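Local coordinates for tubulin-like protein CetZ1 (PDB 4B46) that binds and hydrolyses GTP as a tubulin-like cytoskeletal protein and controls archaeal cell shape, being essential for the rod-shaped cells that swim efficiently, at residues K14-F19 / N187-V191; N192-L197 / T230-A234. One frame throughout, in Å; residues are numbered along the deposited sequence.

Contact 1 of 2, residues K14-F19 / N187-V191; sequences KVVDKF and NEEIV. With GDP (guanosine-5'-diphosphate), chain B.
OD1 of N187 takes two N-H groups from the guanine of GDP: N1 at 2.7 Å in a nearly straight bond (161°), and N2 at 3.1 Å in a weak, bent one. ND2 of the same amide gives a hydrogen to O6, 3.1 Å away, and the two-pronged match reads the guanine edge, as expected in the nucleotide pocket of the tubulin/FtsZ fold. Here segment 187-191 of helix 179-198 crosses segment 14-19 of helix 9-26 at -59°. CG of N187 stands beside the backbone N (chi1 -65°), which aims the amide at the base; V15 CG2 lies against OD1. I190 CD1 also touches N2 of GDP, while its CG2 meets V15 CG1 at 4.0 Å. The K14 chain, bent at chi3, brings its amine to O6 as well, though the position of NZ is less certain. At the partly exposed margin K18 NZ and E188 OE2 form a salt bridge of 3.2 Å, weak as a hydrogen bond. Deeper in, V191 packs both methyls against F19: CG2 by its backbone N and CD2, CG1 over the ring face in a CH-pi contact, 4.2 Å from the centroid.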
ATOM      1  N   LYS A  14      -5.772  -7.342  -8.255  1.00 16.47           N
ATOM      2  CA  LYS A  14      -4.560  -7.744  -8.967  1.00 21.02           C
ATOM      3  C   LYS A  14      -3.311  -7.516  -8.108  1.00 20.48           C
ATOM      4  O   LYS A  14      -2.360  -8.299  -8.140  1.00 19.53           O
ATOM      5  CB  LYS A  14      -4.441  -6.997 -10.305  1.00 20.61           C
ATOM      6  CG  LYS A  14      -5.487  -7.427 -11.338  1.00 23.35           C
ATOM      7  CD  LYS A  14      -5.564  -6.455 -12.503  1.00 28.92           C
ATOM      8  CE  LYS A  14      -4.258  -6.385 -13.270  1.00 39.02           C
ATOM      9  NZ  LYS A  14      -4.327  -5.384 -14.384  1.00 40.93           N
ATOM     10  N   VAL A  15      -3.318  -6.441  -7.339  1.00 15.42           N
ATOM     11  CA  VAL A  15      -2.179  -6.138  -6.479  1.00 13.72           C
ATOM     12  C   VAL A  15      -2.056  -7.155  -5.341  1.00 23.04           C
ATOM     13  O   VAL A  15      -0.962  -7.667  -5.080  1.00 20.98           O
ATOM     14  CB  VAL A  15      -2.241  -4.686  -5.966  1.00 14.99           C
ATOM     15  CG1 VAL A  15      -1.184  -4.435  -4.861  1.00 15.60           C
ATOM     16  CG2 VAL A  15      -2.047  -3.723  -7.152  1.00 14.91           C
ATOM     17  N   VAL A  16      -3.174  -7.467  -4.690  1.00 18.82           N
ATOM     18  CA  VAL A  16      -3.175  -8.481  -3.637  1.00 20.37           C
ATOM     19  C   VAL A  16      -2.778  -9.848  -4.185  1.00 21.57           C
ATOM     20  O   VAL A  16      -1.999 -10.574  -3.555  1.00 22.14           O
ATOM     21  CB  VAL A  16      -4.518  -8.549  -2.890  1.00 19.67           C
ATOM     22  CG1 VAL A  16      -4.542  -9.756  -1.912  1.00 18.75           C
ATOM     23  CG2 VAL A  16      -4.743  -7.258  -2.124  1.00 16.44           C
ATOM     24  N   ASP A  17      -3.287 -10.180  -5.370  1.00 21.09           N
ATOM     25  CA  ASP A  17      -2.927 -11.420  -6.054  1.00 22.85           C
ATOM     26  C   ASP A  17      -1.403 -11.504  -6.237  1.00 23.56           C
ATOM     27  O   ASP A  17      -0.786 -12.542  -5.981  1.00 23.26           O
ATOM     28  CB  ASP A  17      -3.622 -11.484  -7.420  1.00 26.13           C
ATOM     29  CG  ASP A  17      -3.977 -12.907  -7.853  1.00 30.93           C
ATOM     30  OD1 ASP A  17      -4.317 -13.743  -6.989  1.00 31.74           O
ATOM     31  OD2 ASP A  17      -3.943 -13.181  -9.075  1.00 33.53           O
ATOM     32  N   LYS A  18      -0.798 -10.407  -6.677  1.00 19.97           N
ATOM     33  CA  LYS A  18       0.646 -10.378  -6.907  1.00 20.96           C
ATOM     34  C   LYS A  18       1.426 -10.412  -5.597  1.00 19.60           C
ATOM     35  O   LYS A  18       2.500 -10.994  -5.524  1.00 22.74           O
ATOM     36  CB  LYS A  18       1.042  -9.147  -7.715  1.00 29.92           C
ATOM     37  CG  LYS A  18       2.484  -9.171  -8.173  1.00 38.78           C
ATOM     38  CD  LYS A  18       2.605  -8.619  -9.577  1.00 51.59           C
ATOM     39  CE  LYS A  18       3.703  -9.324 -10.345  1.00 60.43           C
ATOM     40  NZ  LYS A  18       3.647  -8.970 -11.791  1.00 68.05           N
ATOM     41  N   PHE A  19       0.881  -9.764  -4.573  1.00 19.51           N
ATOM     42  CA  PHE A  19       1.455  -9.813  -3.235  1.00 21.73           C
ATOM     43  C   PHE A  19       1.522 -11.247  -2.716  1.00 24.38           C
ATOM     44  O   PHE A  19       2.517 -11.652  -2.106  1.00 22.62           O
ATOM     45  CB  PHE A  19       0.640  -8.947  -2.276  1.00 22.39           C
ATOM     46  CG  PHE A  19       1.462  -7.939  -1.545  1.00 30.92           C
ATOM     47  CD1 PHE A  19       2.503  -8.345  -0.730  1.00 43.73           C
ATOM     48  CD2 PHE A  19       1.220  -6.587  -1.698  1.00 37.89           C
ATOM     49  CE1 PHE A  19       3.278  -7.421  -0.060  1.00 47.24           C
ATOM     50  CE2 PHE A  19       1.992  -5.655  -1.033  1.00 42.95           C
ATOM     51  CZ  PHE A  19       3.020  -6.072  -0.213  1.00 45.71           C
ATOM     52  N   ASN A 187       2.536  -2.940 -10.887  1.00 16.54           N
ATOM     53  CA  ASN A 187       2.196  -3.836  -9.780  1.00 15.01           C
ATOM     54  C   ASN A 187       3.420  -4.540  -9.186  1.00 16.73           C
ATOM     55  O   ASN A 187       3.453  -4.803  -7.991  1.00 19.42           O
ATOM     56  CB  ASN A 187       1.132  -4.861 -10.197  1.00 17.59           C
ATOM     57  CG  ASN A 187      -0.202  -4.213 -10.530  1.00 22.21           C
ATOM     58  OD1 ASN A 187      -0.423  -3.040 -10.234  1.00 17.99           O
ATOM     59  ND2 ASN A 187      -1.107  -4.984 -11.133  1.00 17.52           N
ATOM     60  N   GLU A 188       4.411  -4.844 -10.021  1.00 16.78           N
ATOM     61  CA  GLU A 188       5.686  -5.389  -9.542  1.00 21.97           C
ATOM     62  C   GLU A 188       6.412  -4.381  -8.661  1.00 20.70           C
ATOM     63  O   GLU A 188       6.955  -4.730  -7.615  1.00 19.73           O
ATOM     64  CB  GLU A 188       6.593  -5.745 -10.718  1.00 31.17           C
ATOM     65  CG  GLU A 188       6.237  -7.026 -11.436  1.00 53.29           C
ATOM     66  CD  GLU A 188       6.894  -8.247 -10.812  1.00 67.52           C
ATOM     67  OE1 GLU A 188       7.458  -8.124  -9.702  1.00 71.31           O
ATOM     68  OE2 GLU A 188       6.846  -9.330 -11.435  1.00 71.30           O
ATOM     69  N   GLU A 189       6.420  -3.127  -9.102  1.00 23.41           N
ATOM     70  CA  GLU A 189       7.043  -2.044  -8.348  1.00 22.28           C
ATOM     71  C   GLU A 189       6.356  -1.841  -7.002  1.00 21.11           C
ATOM     72  O   GLU A 189       7.010  -1.606  -5.981  1.00 18.54           O
ATOM     73  CB  GLU A 189       7.029  -0.750  -9.172  1.00 17.05           C
ATOM     74  CG  GLU A 189       7.910  -0.850 -10.430  1.00 18.72           C
ATOM     75  CD  GLU A 189       7.760   0.329 -11.371  1.00 28.09           C
ATOM     76  OE1 GLU A 189       6.621   0.759 -11.640  1.00 32.14           O
ATOM     77  OE2 GLU A 189       8.794   0.827 -11.850  1.00 32.01           O
ATOM     78  N   ILE A 190       5.032  -1.932  -7.002  1.00 16.34           N
ATOM     79  CA  ILE A 190       4.263  -1.778  -5.777  1.00 12.81           C
ATOM     80  C   ILE A 190       4.629  -2.883  -4.790  1.00 17.90           C
ATOM     81  O   ILE A 190       4.973  -2.620  -3.635  1.00 18.13           O
ATOM     82  CB  ILE A 190       2.748  -1.813  -6.071  1.00 17.46           C
ATOM     83  CG1 ILE A 190       2.318  -0.533  -6.809  1.00 17.82           C
ATOM     84  CG2 ILE A 190       1.958  -2.034  -4.794  1.00 14.11           C
ATOM     85  CD1 ILE A 190       0.860  -0.540  -7.298  1.00 16.53           C
ATOM     86  N   VAL A 191       4.589  -4.122  -5.260  1.00 18.31           N
ATOM     87  CA  VAL A 191       4.818  -5.260  -4.381  1.00 17.40           C
ATOM     88  C   VAL A 191       6.275  -5.359  -3.878  1.00 23.18           C
ATOM     89  O   VAL A 191       6.508  -5.738  -2.738  1.00 26.33           O
ATOM     90  CB  VAL A 191       4.346  -6.568  -5.058  1.00 22.65           C
ATOM     91  CG1 VAL A 191       4.662  -7.731  -4.209  1.00 26.77           C
ATOM     92  CG2 VAL A 191       2.830  -6.523  -5.294  1.00 19.45           C
TER
HETATM   93  PB  GDP B1368     -12.895  -0.685  -9.882  1.00 19.24           P
HETATM   94  O1B GDP B1368     -14.229  -0.111 -10.262  1.00 17.26           O
HETATM   95  O2B GDP B1368     -12.838  -2.185 -10.069  1.00 17.24           O
HETATM   96  O3B GDP B1368     -12.608  -0.296  -8.455  1.00 16.32           O
HETATM   97  O3A GDP B1368     -11.867   0.027 -10.880  1.00 18.80           O
HETATM   98  PA  GDP B1368     -10.402  -0.522 -11.210  1.00 18.22           P
HETATM   99  O1A GDP B1368      -9.759  -1.151 -10.021  1.00 17.92           O
HETATM  100  O2A GDP B1368     -10.459  -1.436 -12.402  1.00 15.31           O
HETATM  101  O5' GDP B1368      -9.668   0.853 -11.631  1.00 17.34           O
HETATM  102  C5' GDP B1368      -9.560   1.875 -10.637  1.00 15.23           C
HETATM  103  C4' GDP B1368      -8.257   2.629 -10.833  1.00 16.55           C
HETATM  104  O4' GDP B1368      -7.161   1.787 -10.520  1.00 16.17           O
HETATM  105  C3' GDP B1368      -8.018   2.990 -12.286  1.00 15.26           C
HETATM  106  O3' GDP B1368      -8.610   4.259 -12.525  1.00 23.00           O
HETATM  107  C2' GDP B1368      -6.504   3.016 -12.424  1.00 18.14           C
HETATM  108  O2' GDP B1368      -5.978   4.256 -11.943  1.00 16.77           O
HETATM  109  C1' GDP B1368      -6.039   2.027 -11.399  1.00 19.09           C
HETATM  110  N9  GDP B1368      -5.720   0.672 -11.869  1.00 15.59           N
HETATM  111  C8  GDP B1368      -6.519  -0.170 -12.555  1.00 19.04           C
HETATM  112  N7  GDP B1368      -5.901  -1.370 -12.727  1.00 22.24           N
HETATM  113  C5  GDP B1368      -4.699  -1.298 -12.104  1.00 22.37           C
HETATM  114  C6  GDP B1368      -3.551  -2.200 -11.868  1.00 20.25           C
HETATM  115  O6  GDP B1368      -3.536  -3.379 -12.311  1.00 18.50           O
HETATM  116  N1  GDP B1368      -2.518  -1.708 -11.173  1.00 18.24           N
HETATM  117  C2  GDP B1368      -2.483  -0.455 -10.685  1.00 18.79           C
HETATM  118  N2  GDP B1368      -1.384  -0.049 -10.006  1.00 19.67           N
HETATM  119  N3  GDP B1368      -3.498   0.422 -10.852  1.00 20.38           N
HETATM  120  C4  GDP B1368      -4.601   0.050 -11.534  1.00 20.12           C

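Contact 2 of 2, residues N192-L197 / T230-A234; sequences NRFGVL and TVGYA
Helix 192-197 passes over strand 230-234 almost perpendicularly, at 95° with the axes 8.9 Å apart, and the backbones come nearest at R193 and Y233. The helix thus lies on the sheet, where V343 of strand 339-347, next to strand 228-237, also touches V231, Y233 and V196. R193 and Y233 form the centre of the contact. The R193 chain runs extended from CG to NE, with CG 3.5 Å from Y233 CG, and Y233 CD1 sits over the centre of one guanidinium face; the planes are 44° apart, no parallel stack. In the guanidinium plane two waters continue to the strand: one joins NE to V231 O, the other, its O 2.7 Å from NH2, passes on to Y233 O. NH1 bonds back to E189 O. An alanine here is likely to leave both waters and E189 O without their guanidinium partner and to take away the packing on Y233 CG and CD1. V196 CG2 meets the Y233 ring at its edge, 4.1 Å from CE2, and F194 CE1 packs on V231 CG2. With no direct hydrogen bond between the segments, apolar packing, the guanidinium laid against Y233 and water bridges to strand carbonyls join helix to sheet.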
ATOM      1  N   ASN A 192       7.249  -5.005  -4.713  1.00 22.91           N
ATOM      2  CA  ASN A 192       8.649  -5.034  -4.285  1.00 24.00           C
ATOM      3  C   ASN A 192       8.919  -4.057  -3.154  1.00 18.76           C
ATOM      4  O   ASN A 192       9.734  -4.311  -2.279  1.00 22.55           O
ATOM      5  CB  ASN A 192       9.587  -4.716  -5.453  1.00 22.88           C
ATOM      6  CG  ASN A 192       9.754  -5.885  -6.401  1.00 35.27           C
ATOM      7  OD1 ASN A 192       9.666  -7.043  -5.997  1.00 38.80           O
ATOM      8  ND2 ASN A 192      10.005  -5.587  -7.674  1.00 38.91           N
ATOM      9  N   ARG A 193       8.231  -2.929  -3.190  1.00 19.88           N
ATOM     10  CA  ARG A 193       8.429  -1.880  -2.205  1.00 19.70           C
ATOM     11  C   ARG A 193       7.731  -2.194  -0.900  1.00 20.76           C
ATOM     12  O   ARG A 193       8.369  -2.213   0.155  1.00 19.03           O
ATOM     13  CB  ARG A 193       7.978  -0.534  -2.768  1.00 22.96           C
ATOM     14  CG  ARG A 193       8.985  -0.001  -3.777  1.00 20.11           C
ATOM     15  CD  ARG A 193       8.431   1.071  -4.711  1.00 19.61           C
ATOM     16  NE  ARG A 193       9.554   1.647  -5.448  1.00 21.94           N
ATOM     17  CZ  ARG A 193      10.149   1.042  -6.467  1.00 21.85           C
ATOM     18  NH1 ARG A 193       9.698  -0.133  -6.896  1.00 21.56           N
ATOM     19  NH2 ARG A 193      11.184   1.613  -7.060  1.00 19.04           N
ATOM     20  N   PHE A 194       6.425  -2.443  -0.963  1.00 13.80           N
ATOM     21  CA  PHE A 194       5.685  -2.764   0.250  1.00 12.63           C
ATOM     22  C   PHE A 194       6.008  -4.160   0.771  1.00 16.36           C
ATOM     23  O   PHE A 194       5.883  -4.439   1.969  1.00 20.92           O
ATOM     24  CB  PHE A 194       4.184  -2.555   0.039  1.00 17.93           C
ATOM     25  CG  PHE A 194       3.812  -1.113  -0.182  1.00 16.55           C
ATOM     26  CD1 PHE A 194       3.768  -0.230   0.884  1.00 18.73           C
ATOM     27  CD2 PHE A 194       3.538  -0.634  -1.456  1.00 16.02           C
ATOM     28  CE1 PHE A 194       3.454   1.102   0.693  1.00 17.20           C
ATOM     29  CE2 PHE A 194       3.227   0.700  -1.660  1.00 17.74           C
ATOM     30  CZ  PHE A 194       3.171   1.567  -0.583  1.00 19.78           C
ATOM     31  N   GLY A 195       6.437  -5.042  -0.121  1.00 18.71           N
ATOM     32  CA  GLY A 195       6.869  -6.362   0.301  1.00 18.11           C
ATOM     33  C   GLY A 195       8.136  -6.295   1.144  1.00 23.38           C
ATOM     34  O   GLY A 195       8.312  -7.075   2.078  1.00 20.08           O
ATOM     35  N   VAL A 196       9.036  -5.374   0.815  1.00 19.12           N
ATOM     36  CA  VAL A 196      10.265  -5.258   1.604  1.00 20.63           C
ATOM     37  C   VAL A 196       9.935  -4.665   2.963  1.00 21.54           C
ATOM     38  O   VAL A 196      10.432  -5.134   3.987  1.00 24.59           O
ATOM     39  CB  VAL A 196      11.361  -4.433   0.890  1.00 23.78           C
ATOM     40  CG1 VAL A 196      12.453  -4.008   1.871  1.00 23.48           C
ATOM     41  CG2 VAL A 196      11.972  -5.243  -0.231  1.00 23.82           C
ATOM     42  N   LEU A 197       9.071  -3.654   2.970  1.00 22.24           N
ATOM     43  CA  LEU A 197       8.677  -3.001   4.213  1.00 19.24           C
ATOM     44  C   LEU A 197       8.012  -3.957   5.206  1.00 23.15           C
ATOM     45  O   LEU A 197       8.354  -3.975   6.389  1.00 25.57           O
ATOM     46  CB  LEU A 197       7.726  -1.836   3.935  1.00 17.69           C
ATOM     47  CG  LEU A 197       7.066  -1.239   5.183  1.00 20.72           C
ATOM     48  CD1 LEU A 197       8.100  -0.550   6.100  1.00 19.26           C
ATOM     49  CD2 LEU A 197       5.950  -0.284   4.811  1.00 17.86           C
ATOM     50  N   THR A 230       4.215   7.553   2.574  1.00 15.21           N
ATOM     51  CA  THR A 230       4.864   7.343   1.284  1.00 15.31           C
ATOM     52  C   THR A 230       6.095   6.470   1.509  1.00 16.07           C
ATOM     53  O   THR A 230       6.667   6.451   2.606  1.00 13.97           O
ATOM     54  CB  THR A 230       5.243   8.693   0.613  1.00 19.45           C
ATOM     55  OG1 THR A 230       5.751   8.473  -0.717  1.00 17.76           O
ATOM     56  CG2 THR A 230       6.289   9.465   1.442  1.00 16.72           C
ATOM     57  N   VAL A 231       6.503   5.734   0.479  1.00 13.44           N
ATOM     58  CA  VAL A 231       7.651   4.848   0.612  1.00 14.87           C
ATOM     59  C   VAL A 231       8.758   5.138  -0.407  1.00 15.20           C
ATOM     60  O   VAL A 231       8.495   5.260  -1.602  1.00 17.57           O
ATOM     61  CB  VAL A 231       7.217   3.359   0.540  1.00 18.30           C
ATOM     62  CG1 VAL A 231       8.407   2.445   0.366  1.00 16.98           C
ATOM     63  CG2 VAL A 231       6.439   2.983   1.802  1.00 17.77           C
ATOM     64  N   GLY A 232       9.996   5.252   0.083  1.00 11.86           N
ATOM     65  CA  GLY A 232      11.157   5.361  -0.786  1.00 12.96           C
ATOM     66  C   GLY A 232      11.858   4.024  -0.861  1.00 15.47           C
ATOM     67  O   GLY A 232      11.735   3.216   0.061  1.00 19.16           O
ATOM     68  N   TYR A 233      12.603   3.781  -1.934  1.00 15.27           N
ATOM     69  CA  TYR A 233      13.129   2.436  -2.174  1.00 15.68           C
ATOM     70  C   TYR A 233      14.320   2.449  -3.107  1.00 18.16           C
ATOM     71  O   TYR A 233      14.281   3.066  -4.164  1.00 20.45           O
ATOM     72  CB  TYR A 233      12.020   1.544  -2.772  1.00 14.20           C
ATOM     73  CG  TYR A 233      12.458   0.157  -3.241  1.00 16.87           C
ATOM     74  CD1 TYR A 233      12.942  -0.047  -4.527  1.00 22.04           C
ATOM     75  CD2 TYR A 233      12.325  -0.957  -2.411  1.00 23.77           C
ATOM     76  CE1 TYR A 233      13.330  -1.307  -4.962  1.00 25.09           C
ATOM     77  CE2 TYR A 233      12.697  -2.223  -2.845  1.00 24.60           C
ATOM     78  CZ  TYR A 233      13.200  -2.388  -4.116  1.00 32.15           C
ATOM     79  OH  TYR A 233      13.576  -3.638  -4.545  1.00 40.20           O
ATOM     80  N   ALA A 234      15.374   1.742  -2.715  1.00 19.47           N
ATOM     81  CA  ALA A 234      16.492   1.486  -3.607  1.00 23.55           C
ATOM     82  C   ALA A 234      17.035   0.089  -3.346  1.00 24.05           C
ATOM     83  O   ALA A 234      16.959  -0.420  -2.233  1.00 22.41           O
ATOM     84  CB  ALA A 234      17.585   2.538  -3.431  1.00 17.16           C
TER
HETATM   85  O   HOH W   1       9.570   4.115  -4.034  1.00 15.39           O
HETATM   86  O   HOH W   2      12.288   3.856  -6.033  1.00 19.48           O

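Both contacts use helix 179-198, one after the other along its length: 187-191 faces helix 9-26 and the guanine, and 192-197 lies on strand 228-237. Their centres are 12 Å apart, and they touch through F19, whose CZ lies 3.6 Å from G195 N and 3.7 Å from F194 C. Contact 1 lines the nucleotide pocket itself, with N169 near I190, whereas the F194 side chain of contact 2 is about 10 Å from GDP. The helix therefore connects the base-binding site to the C-terminal domain's sheet, as the central helix does in tubulin and FtsZ.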